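Tight junction protein ZO-3 (Homo sapiens, PDB 3KFV) serves as a scaffold linking tight junction transmembrane proteins such as claudins and occludin to the actin cytoskeleton, this piece being its SH3 and guanylate kinase-like domains. Local coordinates at residues Val148-Gly152 with Pro153-Ile157; Ala142-Lys145 with Arg146-Val149. All blocks are in the same frame, centred on the assembly; numbering follows the deposited sequence.

Interaction 1 (Val148-Gly152 with Pro153-Ile157); sequences VVILG and PVADI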
loop_
_atom_site.group_PDB
_atom_site.type_symbol
_atom_site.label_atom_id
_atom_site.label_comp_id
_atom_site.label_asym_id
_atom_site.label_seq_id
_atom_site.Cartn_x
_atom_site.Cartn_y
_atom_site.Cartn_z
ATOM N N VAL A 148 2.183 -5.805 7.079
ATOM C CA VAL A 148 2.192 -6.641 5.888
ATOM C C VAL A 148 0.770 -7.015 5.513
ATOM O O VAL A 148 0.046 -7.616 6.305
ATOM C CB VAL A 148 3.039 -7.932 6.092
ATOM C CG1 VAL A 148 2.999 -8.799 4.840
ATOM C CG2 VAL A 148 4.478 -7.589 6.456
ATOM N N VAL A 149 0.367 -6.650 4.306
ATOM C CA VAL A 149 -0.974 -6.962 3.831
ATOM C C VAL A 149 -0.945 -8.157 2.878
ATOM O O VAL A 149 -0.287 -8.114 1.839
ATOM C CB VAL A 149 -1.615 -5.747 3.124
ATOM C CG1 VAL A 149 -2.920 -6.147 2.468
ATOM C CG2 VAL A 149 -1.841 -4.613 4.114
ATOM N N ILE A 150 -1.642 -9.230 3.237
ATOM C CA ILE A 150 -1.700 -10.398 2.372
ATOM C C ILE A 150 -3.034 -10.421 1.646
ATOM O O ILE A 150 -4.087 -10.538 2.275
ATOM C CB ILE A 150 -1.532 -11.713 3.157
ATOM C CG1 ILE A 150 -0.336 -11.632 4.120
ATOM C CG2 ILE A 150 -1.406 -12.905 2.196
ATOM C CD1 ILE A 150 0.997 -11.875 3.479
ATOM N N LEU A 151 -2.979 -10.292 0.323
ATOM C CA LEU A 151 -4.170 -10.318 -0.518
ATOM C C LEU A 151 -4.149 -11.572 -1.367
ATOM O O LEU A 151 -3.081 -12.088 -1.688
ATOM C CB LEU A 151 -4.213 -9.094 -1.426
ATOM C CG LEU A 151 -4.159 -7.740 -0.731
ATOM C CD1 LEU A 151 -4.140 -6.625 -1.762
ATOM C CD2 LEU A 151 -5.335 -7.580 0.220
ATOM N N GLY A 152 -5.325 -12.062 -1.737
ATOM C CA GLY A 152 -5.412 -13.323 -2.449
ATOM C C GLY A 152 -6.124 -14.378 -1.627
ATOM O O GLY A 152 -6.533 -14.124 -0.496
ATOM N N PRO A 153 -6.268 -15.581 -2.189
ATOM C CA PRO A 153 -7.114 -16.611 -1.584
ATOM C C PRO A 153 -6.414 -17.438 -0.509
ATOM O O PRO A 153 -6.879 -18.545 -0.224
ATOM C CB PRO A 153 -7.469 -17.516 -2.776
ATOM C CG PRO A 153 -6.877 -16.852 -4.003
ATOM C CD PRO A 153 -5.759 -16.004 -3.499
ATOM N N VAL A 154 -5.329 -16.930 0.073
ATOM C CA VAL A 154 -4.640 -17.664 1.135
ATOM C C VAL A 154 -4.178 -16.764 2.258
ATOM O O VAL A 154 -3.318 -17.149 3.050
ATOM C CB VAL A 154 -3.423 -18.447 0.619
ATOM C CG1 VAL A 154 -3.873 -19.651 -0.192
ATOM C CG2 VAL A 154 -2.502 -17.539 -0.191
ATOM N N ALA A 155 -4.751 -15.569 2.325
ATOM C CA ALA A 155 -4.405 -14.633 3.385
ATOM C C ALA A 155 -4.477 -15.330 4.739
ATOM O O ALA A 155 -3.562 -15.220 5.554
ATOM C CB ALA A 155 -5.325 -13.422 3.354
ATOM N N ASP A 156 -5.563 -16.060 4.970
ATOM C CA ASP A 156 -5.755 -16.742 6.247
ATOM C C ASP A 156 -4.665 -17.780 6.514
ATOM O O ASP A 156 -4.060 -17.797 7.589
ATOM C CB ASP A 156 -7.157 -17.366 6.341
ATOM C CG ASP A 156 -7.481 -18.285 5.168
ATOM O OD1 ASP A 156 -6.661 -18.392 4.229
ATOM O OD2 ASP A 156 -8.568 -18.905 5.188
ATOM N N ILE A 157 -4.417 -18.636 5.532
ATOM C CA ILE A 157 -3.385 -19.661 5.644
ATOM C C ILE A 157 -2.007 -19.044 5.848
ATOM O O ILE A 157 -1.255 -19.457 6.736
ATOM C CB ILE A 157 -3.351 -20.551 4.390
ATOM C CG1 ILE A 157 -4.633 -21.387 4.305
ATOM C CG2 ILE A 157 -2.114 -21.434 4.397
ATOM C CD1 ILE A 157 -4.926 -21.919 2.917
#

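Interaction 2 (Ala142-Lys145 with Arg146-Val149); sequences ASFK and RPVV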
loop_
_atom_site.group_PDB
_atom_site.type_symbol
_atom_site.label_atom_id
_atom_site.label_comp_id
_atom_site.label_asym_id
_atom_site.label_seq_id
_atom_site.Cartn_x
_atom_site.Cartn_y
_atom_site.Cartn_z
ATOM N N ALA A 142 12.690 2.104 6.782
ATOM C CA ALA A 142 11.747 2.232 7.880
ATOM C C ALA A 142 12.444 1.985 9.207
ATOM O O ALA A 142 13.247 1.057 9.339
ATOM C CB ALA A 142 10.587 1.275 7.707
ATOM N N SER A 143 12.148 2.829 10.188
ATOM C CA SER A 143 12.698 2.656 11.524
ATOM C C SER A 143 11.675 1.911 12.355
ATOM O O SER A 143 11.592 2.080 13.566
ATOM C CB SER A 143 13.000 4.006 12.159
ATOM O OG SER A 143 11.823 4.795 12.227
ATOM N N PHE A 144 10.873 1.104 11.675
ATOM C CA PHE A 144 9.880 0.262 12.327
ATOM C C PHE A 144 9.564 -0.910 11.404
ATOM O O PHE A 144 9.851 -0.861 10.202
ATOM C CB PHE A 144 8.615 1.065 12.661
ATOM C CG PHE A 144 7.905 1.615 11.459
ATOM C CD1 PHE A 144 6.824 0.947 10.911
ATOM C CD2 PHE A 144 8.316 2.797 10.873
ATOM C CE1 PHE A 144 6.166 1.449 9.803
ATOM C CE2 PHE A 144 7.660 3.304 9.757
ATOM C CZ PHE A 144 6.587 2.627 9.224
ATOM N N LYS A 145 9.004 -1.975 11.963
ATOM C CA LYS A 145 8.611 -3.105 11.135
ATOM C C LYS A 145 7.293 -2.803 10.421
ATOM O O LYS A 145 6.266 -2.543 11.053
ATOM C CB LYS A 145 8.564 -4.399 11.955
ATOM C CG LYS A 145 9.947 -5.051 12.094
ATOM C CD LYS A 145 9.949 -6.215 13.062
ATOM C CE LYS A 145 11.269 -6.977 13.003
ATOM N NZ LYS A 145 11.302 -8.157 13.940
ATOM N N ARG A 146 7.343 -2.817 9.093
ATOM C CA ARG A 146 6.225 -2.389 8.265
ATOM C C ARG A 146 5.069 -3.381 8.315
ATOM O O ARG A 146 5.284 -4.591 8.288
ATOM C CB ARG A 146 6.692 -2.207 6.816
ATOM C CG ARG A 146 7.859 -1.243 6.647
ATOM C CD ARG A 146 8.440 -1.301 5.232
ATOM N NE ARG A 146 7.433 -1.046 4.206
ATOM C CZ ARG A 146 7.641 -1.163 2.897
ATOM N NH1 ARG A 146 8.823 -1.529 2.435
ATOM N NH2 ARG A 146 6.661 -0.916 2.044
ATOM N N PRO A 147 3.829 -2.870 8.389
ATOM C CA PRO A 147 2.687 -3.791 8.348
ATOM C C PRO A 147 2.717 -4.593 7.056
ATOM O O PRO A 147 3.237 -4.113 6.051
ATOM C CB PRO A 147 1.477 -2.851 8.374
ATOM C CG PRO A 147 1.984 -1.600 9.011
ATOM C CD PRO A 147 3.410 -1.469 8.560
ATOM N N VAL A 148 2.183 -5.805 7.079
ATOM C CA VAL A 148 2.192 -6.641 5.888
ATOM C C VAL A 148 0.770 -7.015 5.513
ATOM O O VAL A 148 0.046 -7.616 6.305
ATOM C CB VAL A 148 3.039 -7.932 6.092
ATOM C CG1 VAL A 148 2.999 -8.799 4.840
ATOM C CG2 VAL A 148 4.478 -7.589 6.456
ATOM N N VAL A 149 0.367 -6.650 4.306
ATOM C CA VAL A 149 -0.974 -6.962 3.831
ATOM C C VAL A 149 -0.945 -8.157 2.878
ATOM O O VAL A 149 -0.287 -8.114 1.839
ATOM C CB VAL A 149 -1.615 -5.747 3.124
ATOM C CG1 VAL A 149 -2.920 -6.147 2.468
ATOM C CG2 VAL A 149 -1.841 -4.613 4.114
#

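Interaction 1 (Val148-Gly152 with Pro153-Ile157)
Ile-150 lays its CG2 methyl against the backbone of Ala-155, with CG2 3.7 Å from Ala-155 CA and 4.1 Å from Ala-155 CB. This branch stands anti to the backbone N, while CG1 leads away (chi1 -48°). The Ala-155 methyl lies beside Ile-150 O, and so small a side chain suits a place where the first helical turn passes next to the strand. Between them the chain reverses at Gly-152, whose phi of 115° with psi near 180° would jam a CB against the preceding carbonyl oxygen, and at Pro-153, whose ring fixes phi and packs on Pro-227 and Leu-233. A serine in place of Pro-153 would probably leave these two without their apolar mate and the turn freer to swivel. Val-154 fills the N-cap position with a hydrocarbon that touches Phe-225. In the first turn, Ile-157 N donates to Asp-156 OD1 in a bent bond, from above the carboxylate plane, and Asp-156 OD2 forms a salt bridge with Arg-237. Strand, tight turn and helix occupy the place of the P-loop in guanylate kinases; here the sequence lacks the Gly-Lys pair of that motif, as in many MAGUK guanylate kinase-like domains.

Interaction 2 (Ala142-Lys145 with Arg146-Val149)
Ala-142 and Arg-146 make the apolar contact that closes this bend: the alanine CB rests 3.9 Å from Arg-146 CG, against the aliphatic part of the arginine rather than its charged end. The same methyl lies over one face of the Phe-144 ring, 4.1 Å above its plane and displaced toward the rim, so a small side chain suits this place beside both ring and arginine chain. Phe-144 CG stands between its backbone N and carbonyl carbon (chi1 63°), which folds the ring back alongside the chain, and the edge of the ring at CE1 meets Pro-147 CD at 4.2 Å. Pro-147, with no N-H to satisfy, can pack its ring there while its backbone already pairs with Ile-221 ahead of strand 148-151.

The polar groups find their partners outside the two segments; no hydrogen bond joins them. Gln-291 holds the backbone with both ends of its amide, NE2 giving to Phe-144 O and OE1 receiving from Arg-146 N. A bend at chi3 (56°) turns the long arm of Arg-146, whose NH2 donates to Tyr-219 O and, weakly, to Pro-220 O. Lys-145 reaches the other way on an extended chain, its NZ bonding weakly to Asp-198 O and Gln-169 OE1. Ala-142 and Arg-146 also touch Ile-295 of strand 294-298, which pairs with strand 134-141 at the edge of the antiparallel sheet. Such a linker connects the SH3 and guanylate kinase-like domains, as in other MAGUK proteins, where a strand C-terminal to the kinase-like fold completes the SH3 sheet.

Overall arrangement
From the N terminus the chain builds most of the antiparallel SH3 sheet, returns to it as strand 134-141, and then crosses into the guanylate kinase-like domain. Interaction 2 closes the short bend at that crossing. Its second segment runs into strand 148-151, the middle strand of the parallel sheet, flanked by strands 200-203 and 221-227. Interaction 1 closes the turn at the far end of this strand, where helix 155-165 begins. The two contacts neither nest nor cross: they follow in series, overlapping at Val-148 and Val-149, with centres about 16 Å apart. One ties the SH3 sheet to the parallel sheet, and the other ties that sheet to its first helix.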